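Local coordinates for protein GH62 hydrolase (PDB 4PVA) that probably removes alpha-L-arabinofuranosyl side groups from arabinoxylan by hydrolysis, as a fungal GH62 arabinofuranosidase taking part in lignocellulose degradation, at residues 146-150 / 151-155; 193-196 / 197-201; 320-323 / 324-328. All blocks are in the same frame, centred on the assembly; numbering follows the deposited sequence.

Contact 1 of 3, residues 146-150 / 151-155; sequences NGMPK and IIADN
Lys150 and Asp154 form a salt bridge across one turn of the short helix 150-155, the single helix of a chain otherwise built of sheets and loops, consistent with the five-bladed beta-propeller of family GH62. Lys150 NZ stands 2.8 Å from Asp154 OD2 and meets it on the syn lone pair. The lysine chain is straight as far as CE and bends at its last torsion (chi4 -66°), which brings the ammonium group back to the carboxylate. Its methylenes run past the same oxygen, with Lys150 CG 3.5 Å from Asp154 OD2. Both residues are exposed, and the backbone beneath them is bonded too, Asp154 N lying 2.8 Å from Lys150 O.

One residue earlier, Pro149 is the N-cap, and its carbonyl starts the helix: Ala153 N donates to Pro149 O at 3.0 Å and an almost linear 175°, while Ile152 N adds a weak bond to that oxygen. Met148, present as selenomethionine, lays its CG and SE against the first turn. Its SE is 3.6 Å from Ala153 N and 3.9 Å from Ile152 CG2, and the side chain crosses that of Ile152 at about a right angle. The Pro149 ring lies alongside Ile152 and points the same way, with the two side chains meeting at CD and CD1.

Farther out, Trp161 packs on both Pro149 and Ile152, and Tyr191 of strand 189-196 also touches Ile152. Glu206 OE1 accepts the N-H of Ile151 near the start of the helix. The Asn155 side-chain amide folds back along the helix: its ND2 reaches Ile151 O at 2.8 Å and 166°, in the carbonyl plane on a lone pair.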
loop_
_atom_site.group_PDB
_atom_site.type_symbol
_atom_site.label_atom_id
_atom_site.label_comp_id
_atom_site.label_asym_id
_atom_site.label_seq_id
_atom_site.Cartn_x
_atom_site.Cartn_y
_atom_site.Cartn_z
ATOM N N ASN A 146 -1.977 0.260 23.647
ATOM C CA ASN A 146 -0.919 0.643 24.596
ATOM C C ASN A 146 0.291 1.238 23.931
ATOM O O ASN A 146 1.212 1.646 24.643
ATOM C CB ASN A 146 -0.525 -0.541 25.465
ATOM C CG ASN A 146 -1.677 -1.006 26.302
ATOM O OD1 ASN A 146 -2.348 -0.182 26.929
ATOM N ND2 ASN A 146 -1.976 -2.285 26.246
ATOM N N GLY A 147 0.319 1.305 22.597
ATOM C CA GLY A 147 1.486 1.868 21.924
ATOM C C GLY A 147 2.290 0.849 21.135
ATOM O O GLY A 147 1.836 -0.276 20.820
HETATM N N MSE A 148 3.519 1.219 20.808
HETATM C CA MSE A 148 4.349 0.383 19.960
HETATM C C MSE A 148 4.616 -0.933 20.681
HETATM O O MSE A 148 5.114 -0.954 21.816
HETATM C CB MSE A 148 5.679 1.067 19.657
HETATM C CG MSE A 148 6.484 0.180 18.724
HETATM SE SE MSE A 148 8.233 0.962 18.290
HETATM C CE MSE A 148 7.674 2.609 17.422
ATOM N N PRO A 149 4.332 -2.070 20.029
ATOM C CA PRO A 149 4.650 -3.369 20.634
ATOM C C PRO A 149 6.116 -3.526 20.995
ATOM O O PRO A 149 7.014 -3.035 20.315
ATOM C CB PRO A 149 4.285 -4.339 19.525
ATOM C CG PRO A 149 3.197 -3.659 18.787
ATOM C CD PRO A 149 3.593 -2.216 18.772
ATOM N N LYS A 150 6.349 -4.278 22.076
ATOM C CA LYS A 150 7.685 -4.586 22.535
ATOM C C LYS A 150 8.587 -5.140 21.443
ATOM O O LYS A 150 9.726 -4.730 21.305
ATOM C CB LYS A 150 7.613 -5.606 23.666
ATOM C CG LYS A 150 8.980 -5.914 24.239
ATOM C CD LYS A 150 8.856 -6.768 25.485
ATOM C CE LYS A 150 10.176 -6.869 26.199
ATOM N NZ LYS A 150 11.176 -7.594 25.399
ATOM N N ILE A 151 8.104 -6.092 20.642
ATOM C CA ILE A 151 8.971 -6.726 19.657
ATOM C C ILE A 151 9.446 -5.709 18.616
ATOM O O ILE A 151 10.545 -5.796 18.109
ATOM C CB ILE A 151 8.292 -7.939 18.999
ATOM C CG1 ILE A 151 9.325 -8.747 18.222
ATOM C CG2 ILE A 151 7.137 -7.549 18.110
ATOM C CD1 ILE A 151 8.802 -10.110 17.766
ATOM N N ILE A 152 8.597 -4.749 18.295
ATOM C CA ILE A 152 8.943 -3.724 17.316
ATOM C C ILE A 152 9.923 -2.725 17.980
ATOM O O ILE A 152 10.971 -2.430 17.419
ATOM C CB ILE A 152 7.710 -3.024 16.736
ATOM C CG1 ILE A 152 6.831 -4.068 16.085
ATOM C CG2 ILE A 152 8.119 -1.981 15.708
ATOM C CD1 ILE A 152 5.622 -3.515 15.376
ATOM N N ALA A 153 9.638 -2.260 19.210
ATOM C CA ALA A 153 10.586 -1.403 19.932
ATOM C C ALA A 153 11.961 -2.059 20.115
ATOM O O ALA A 153 13.004 -1.393 20.009
ATOM C CB ALA A 153 10.007 -0.972 21.288
ATOM N N ASP A 154 11.973 -3.370 20.316
ATOM C CA ASP A 154 13.233 -4.080 20.523
ATOM C C ASP A 154 14.039 -4.254 19.261
ATOM O O ASP A 154 15.248 -4.490 19.328
ATOM C CB ASP A 154 12.984 -5.475 21.072
ATOM C CG ASP A 154 12.599 -5.491 22.546
ATOM O OD1 ASP A 154 12.707 -4.455 23.241
ATOM O OD2 ASP A 154 12.138 -6.575 22.994
ATOM N N ASN A 155 13.404 -4.202 18.091
ATOM C CA ASN A 155 14.107 -4.531 16.835
ATOM C C ASN A 155 14.165 -3.388 15.826
ATOM O O ASN A 155 14.744 -3.542 14.756
ATOM C CB ASN A 155 13.430 -5.740 16.191
ATOM C CG ASN A 155 13.725 -7.020 16.926
ATOM O OD1 ASN A 155 14.825 -7.566 16.801
ATOM N ND2 ASN A 155 12.786 -7.475 17.728
#

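Contact 2 of 3, residues 193-196 / 197-201; sequences SQTT and LAQFP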
loop_
_atom_site.group_PDB
_atom_site.type_symbol
_atom_site.label_atom_id
_atom_site.label_comp_id
_atom_site.label_asym_id
_atom_site.label_seq_id
_atom_site.Cartn_x
_atom_site.Cartn_y
_atom_site.Cartn_z
ATOM N N SER A 193 0.551 -9.140 13.007
ATOM C CA SER A 193 -0.394 -9.432 14.114
ATOM C C SER A 193 -1.677 -9.984 13.533
ATOM O O SER A 193 -1.942 -9.866 12.337
ATOM C CB SER A 193 -0.734 -8.178 14.907
ATOM O OG SER A 193 0.406 -7.683 15.622
ATOM N N GLN A 194 -2.527 -10.540 14.405
ATOM C CA GLN A 194 -3.826 -11.037 13.972
ATOM C C GLN A 194 -4.880 -10.822 15.035
ATOM O O GLN A 194 -4.593 -10.702 16.225
ATOM C CB GLN A 194 -3.745 -12.517 13.606
ATOM C CG GLN A 194 -3.386 -13.402 14.782
ATOM C CD GLN A 194 -3.204 -14.833 14.405
ATOM O OE1 GLN A 194 -2.412 -15.170 13.534
ATOM N NE2 GLN A 194 -3.937 -15.702 15.077
ATOM N N THR A 195 -6.108 -10.860 14.553
ATOM C CA THR A 195 -7.308 -10.935 15.409
ATOM C C THR A 195 -8.373 -11.663 14.616
ATOM O O THR A 195 -8.201 -11.983 13.461
ATOM C CB THR A 195 -7.768 -9.535 15.845
ATOM O OG1 THR A 195 -8.752 -9.717 16.903
ATOM C CG2 THR A 195 -8.357 -8.743 14.725
ATOM N N THR A 196 -9.500 -12.012 15.223
ATOM C CA THR A 196 -10.558 -12.676 14.477
ATOM C C THR A 196 -11.413 -11.652 13.737
ATOM O O THR A 196 -11.500 -10.488 14.141
ATOM C CB THR A 196 -11.467 -13.518 15.375
ATOM O OG1 THR A 196 -12.149 -12.647 16.265
ATOM C CG2 THR A 196 -10.655 -14.560 16.123
ATOM N N LEU A 197 -12.093 -12.127 12.686
ATOM C CA LEU A 197 -13.001 -11.269 11.951
ATOM C C LEU A 197 -14.075 -10.680 12.892
ATOM O O LEU A 197 -14.414 -9.515 12.805
ATOM C CB LEU A 197 -13.633 -12.056 10.792
ATOM C CG LEU A 197 -14.390 -11.233 9.768
ATOM C CD1 LEU A 197 -13.465 -10.462 8.845
ATOM C CD2 LEU A 197 -15.264 -12.092 8.900
ATOM N N ALA A 198 -14.586 -11.521 13.787
ATOM C CA ALA A 198 -15.600 -11.109 14.782
ATOM C C ALA A 198 -15.117 -9.969 15.661
ATOM O O ALA A 198 -15.896 -9.070 16.010
ATOM C CB ALA A 198 -16.008 -12.292 15.620
ATOM N N GLN A 199 -13.842 -9.974 16.061
ATOM C CA GLN A 199 -13.285 -8.914 16.903
ATOM C C GLN A 199 -12.839 -7.634 16.192
ATOM O O GLN A 199 -12.842 -6.569 16.804
ATOM C CB GLN A 199 -12.107 -9.440 17.686
ATOM C CG GLN A 199 -12.495 -10.482 18.715
ATOM C CD GLN A 199 -11.421 -10.766 19.736
ATOM O OE1 GLN A 199 -10.578 -9.949 20.012
ATOM N NE2 GLN A 199 -11.504 -11.928 20.361
ATOM N N PHE A 200 -12.410 -7.770 14.924
ATOM C CA PHE A 200 -11.809 -6.675 14.160
ATOM C C PHE A 200 -12.629 -5.399 14.302
ATOM O O PHE A 200 -13.829 -5.472 14.102
ATOM C CB PHE A 200 -11.716 -7.079 12.697
ATOM C CG PHE A 200 -11.039 -6.054 11.843
ATOM C CD1 PHE A 200 -9.627 -6.103 11.690
ATOM C CD2 PHE A 200 -11.744 -5.008 11.271
ATOM C CE1 PHE A 200 -8.981 -5.121 10.954
ATOM C CE2 PHE A 200 -11.090 -4.043 10.524
ATOM C CZ PHE A 200 -9.711 -4.109 10.382
ATOM N N PRO A 201 -12.013 -4.254 14.557
ATOM C CA PRO A 201 -10.567 -3.967 14.590
ATOM C C PRO A 201 -9.884 -4.201 15.911
ATOM O O PRO A 201 -8.699 -3.887 16.033
ATOM C CB PRO A 201 -10.506 -2.486 14.229
ATOM C CG PRO A 201 -11.818 -1.950 14.788
ATOM C CD PRO A 201 -12.815 -3.016 14.552
#
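Gln199 turns back over Thr195 and Thr196, at the point where strand 189-196 ends and the chain enters a loop. Its CB lies 3.5 Å from Thr195 OG1 and as close to Thr196 OG1. The next atom, Gln199 CG, is nearer still to Thr196 OG1, at 3.3 Å. CD then sits about midway between the two hydroxyls. At the tip, Gln199 OE1 comes within 3.6 Å of Thr195 OG1 without forming a hydrogen bond to it; the strongest polar partner of that hydroxyl is the backbone oxygen of Arg202.

The polar grip is on the backbone of the turn. Thr196 places OG1 between its own N and carbonyl carbon (chi1 65°), where the oxygen can accept Gln199 N at 3.2 Å and 150°. Thr196 O takes the following N-H, with Phe200 N 3.0 Å away and approaching nearly end-on to the carbonyl (C=O...N 166°). Gln199 N adds a weak bond to the same carbonyl oxygen. One threonine therefore receives N-H groups from two successive residues, using both hydroxyl and carbonyl.

Beyond the turn, the Phe200 ring meets Thr195 CG2 at its edge, near the ring plane, the closest ring atom being Phe200 CD1 at 4.2 Å. One ring face carries Pro201, which follows a cis peptide bond and sets its CB 4.0 Å above the centre of the Phe200 ring. Phe108 of strand 101-108 stacks with Phe200 and Tyr115 of strand 113-119 meets it at a steep angle, so the ring joins this loop to another sheet, probably the neighbouring blade.

Residues 197-199 have helical backbone angles, and the paired bonds from Thr196 to positions three and four residues on define an ST motif, here ending an inner strand of a four-stranded sheet, consistent with a propeller blade.

Contact 3 of 3, residues 320-323 / 324-328; sequences QGVD and PNAQT. With PO4 (phosphate ion), chain F.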
loop_
_atom_site.group_PDB
_atom_site.type_symbol
_atom_site.label_atom_id
_atom_site.label_comp_id
_atom_site.label_asym_id
_atom_site.label_seq_id
_atom_site.Cartn_x
_atom_site.Cartn_y
_atom_site.Cartn_z
ATOM N N GLN A 320 4.203 5.551 -6.790
ATOM C CA GLN A 320 4.902 6.821 -6.740
ATOM C C GLN A 320 6.244 6.693 -7.463
ATOM O O GLN A 320 6.981 5.740 -7.289
ATOM C CB GLN A 320 5.069 7.334 -5.317
ATOM C CG GLN A 320 6.038 6.517 -4.445
ATOM C CD GLN A 320 6.030 6.856 -2.971
ATOM O OE1 GLN A 320 5.054 7.374 -2.452
ATOM N NE2 GLN A 320 7.120 6.563 -2.292
ATOM N N GLY A 321 6.522 7.691 -8.311
ATOM C CA GLY A 321 7.793 7.786 -9.027
ATOM C C GLY A 321 8.350 9.176 -8.876
ATOM O O GLY A 321 7.670 10.103 -8.409
ATOM N N VAL A 322 9.607 9.325 -9.229
ATOM C CA VAL A 322 10.279 10.602 -9.039
ATOM C C VAL A 322 11.391 10.713 -10.046
ATOM O O VAL A 322 12.009 9.729 -10.401
ATOM C CB VAL A 322 10.809 10.700 -7.576
ATOM C CG1 VAL A 322 11.880 9.689 -7.280
ATOM C CG2 VAL A 322 11.306 12.094 -7.256
ATOM N N ASP A 323 11.652 11.941 -10.487
ATOM C CA ASP A 323 12.768 12.219 -11.378
ATOM C C ASP A 323 14.046 11.746 -10.697
ATOM O O ASP A 323 14.330 12.168 -9.573
ATOM C CB ASP A 323 12.807 13.739 -11.624
ATOM C CG ASP A 323 13.921 14.180 -12.568
ATOM O OD1 ASP A 323 14.870 13.432 -12.812
ATOM O OD2 ASP A 323 13.811 15.345 -13.021
ATOM N N PRO A 324 14.816 10.842 -11.342
ATOM C CA PRO A 324 16.016 10.290 -10.720
ATOM C C PRO A 324 17.084 11.324 -10.439
ATOM O O PRO A 324 17.968 11.063 -9.631
ATOM C CB PRO A 324 16.506 9.227 -11.728
ATOM C CG PRO A 324 15.850 9.550 -12.997
ATOM C CD PRO A 324 14.581 10.282 -12.686
ATOM N N ASN A 325 16.968 12.494 -11.059
ATOM C CA ASN A 325 17.942 13.560 -10.884
ATOM C C ASN A 325 17.550 14.603 -9.858
ATOM O O ASN A 325 18.286 15.559 -9.634
ATOM C CB ASN A 325 18.215 14.209 -12.239
ATOM C CG ASN A 325 18.801 13.224 -13.241
ATOM O OD1 ASN A 325 19.805 12.561 -12.967
ATOM N ND2 ASN A 325 18.146 13.085 -14.390
ATOM N N ALA A 326 16.394 14.432 -9.223
ATOM C CA ALA A 326 15.967 15.356 -8.173
ATOM C C ALA A 326 16.942 15.307 -7.003
ATOM O O ALA A 326 17.351 14.243 -6.586
ATOM C CB ALA A 326 14.554 15.031 -7.703
ATOM N N GLN A 327 17.319 16.484 -6.502
ATOM C CA GLN A 327 18.255 16.634 -5.397
ATOM C C GLN A 327 17.614 17.507 -4.327
ATOM O O GLN A 327 17.741 18.722 -4.332
ATOM C CB GLN A 327 19.506 17.325 -5.882
ATOM C CG GLN A 327 20.368 16.538 -6.851
ATOM C CD GLN A 327 21.609 17.326 -7.243
ATOM O OE1 GLN A 327 22.035 18.236 -6.523
ATOM N NE2 GLN A 327 22.181 16.995 -8.381
ATOM N N THR A 328 16.883 16.893 -3.410
ATOM C CA THR A 328 16.161 17.617 -2.373
ATOM C C THR A 328 16.274 16.880 -1.033
ATOM O O THR A 328 16.667 15.721 -0.979
ATOM C CB THR A 328 14.660 17.738 -2.715
ATOM O OG1 THR A 328 14.058 16.439 -2.656
ATOM C CG2 THR A 328 14.419 18.288 -4.095
HETATM P P PO4 F . 8.330 6.182 1.153
HETATM O O1 PO4 F . 9.069 5.333 0.093
HETATM O O2 PO4 F . 8.550 5.523 2.533
HETATM O O3 PO4 F . 9.013 7.530 1.184
HETATM O O4 PO4 F . 6.918 6.256 0.811
HETATM O O HOH W 1 15.452 11.395 -7.171
#
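A type I beta turn from Asp323 to Ala326, combined with an Asx turn, reverses the chain just beyond a phosphate-binding pocket. Ala326 N donates to Asp323 O at 3.1 Å, reaching it from above the carbonyl plane. With its CG anti to the backbone N (chi1 -179°), Asp323 swings OD1 forward over the turn, and Asn325 N binds this oxygen at 2.9 Å from above the carboxylate plane. A water donates to Asp323 O at 2.8 Å and more weakly to Ala326 O. Val322 CG2 approaches Ala326 CB at 4.4 Å, a loose apolar touch.

In the pocket, Gln320 NE2 donates to phosphate O4 at 3.1 Å; the ion probably comes from the crystallisation liquor. The amide is fixed from both ends, by Asp47 N on OE1 and Ser294 OG on NE2, while Lys46, Arg251, His295 and Tyr330 also bind the phosphate. With an alanine in place of Gln320, Asp47 N, Ser294 OG and the phosphate would each probably lose a partner, and a gap is likely to open beside Trp335.

Gln320 lies on strand 316-321, flanked in its sheet by strands 296-298 and 336-341, and the exposed turn starts the loop leading to the latter.

Contacts 1 and 2 are near neighbours, their centres 19 Å apart and their nearest atoms about 6 Å, without touching. Strand 189-196 connects them: Tyr191 and His189 pack on the helix of contact 1, and the same strand ends in contact 2, while Pro207 touches both Pro149 and Ser193. Contact 3 lies in a different sheet, its centre 33 Å from that of contact 1 and 39 Å from that of contact 2, on the opposite side of the chain's centre from the latter. Of the three, contact 3 reaches the phosphate through Gln320. Five sheets fit a propeller, whose central pocket in this family holds the active site, and the ion probably marks part of it.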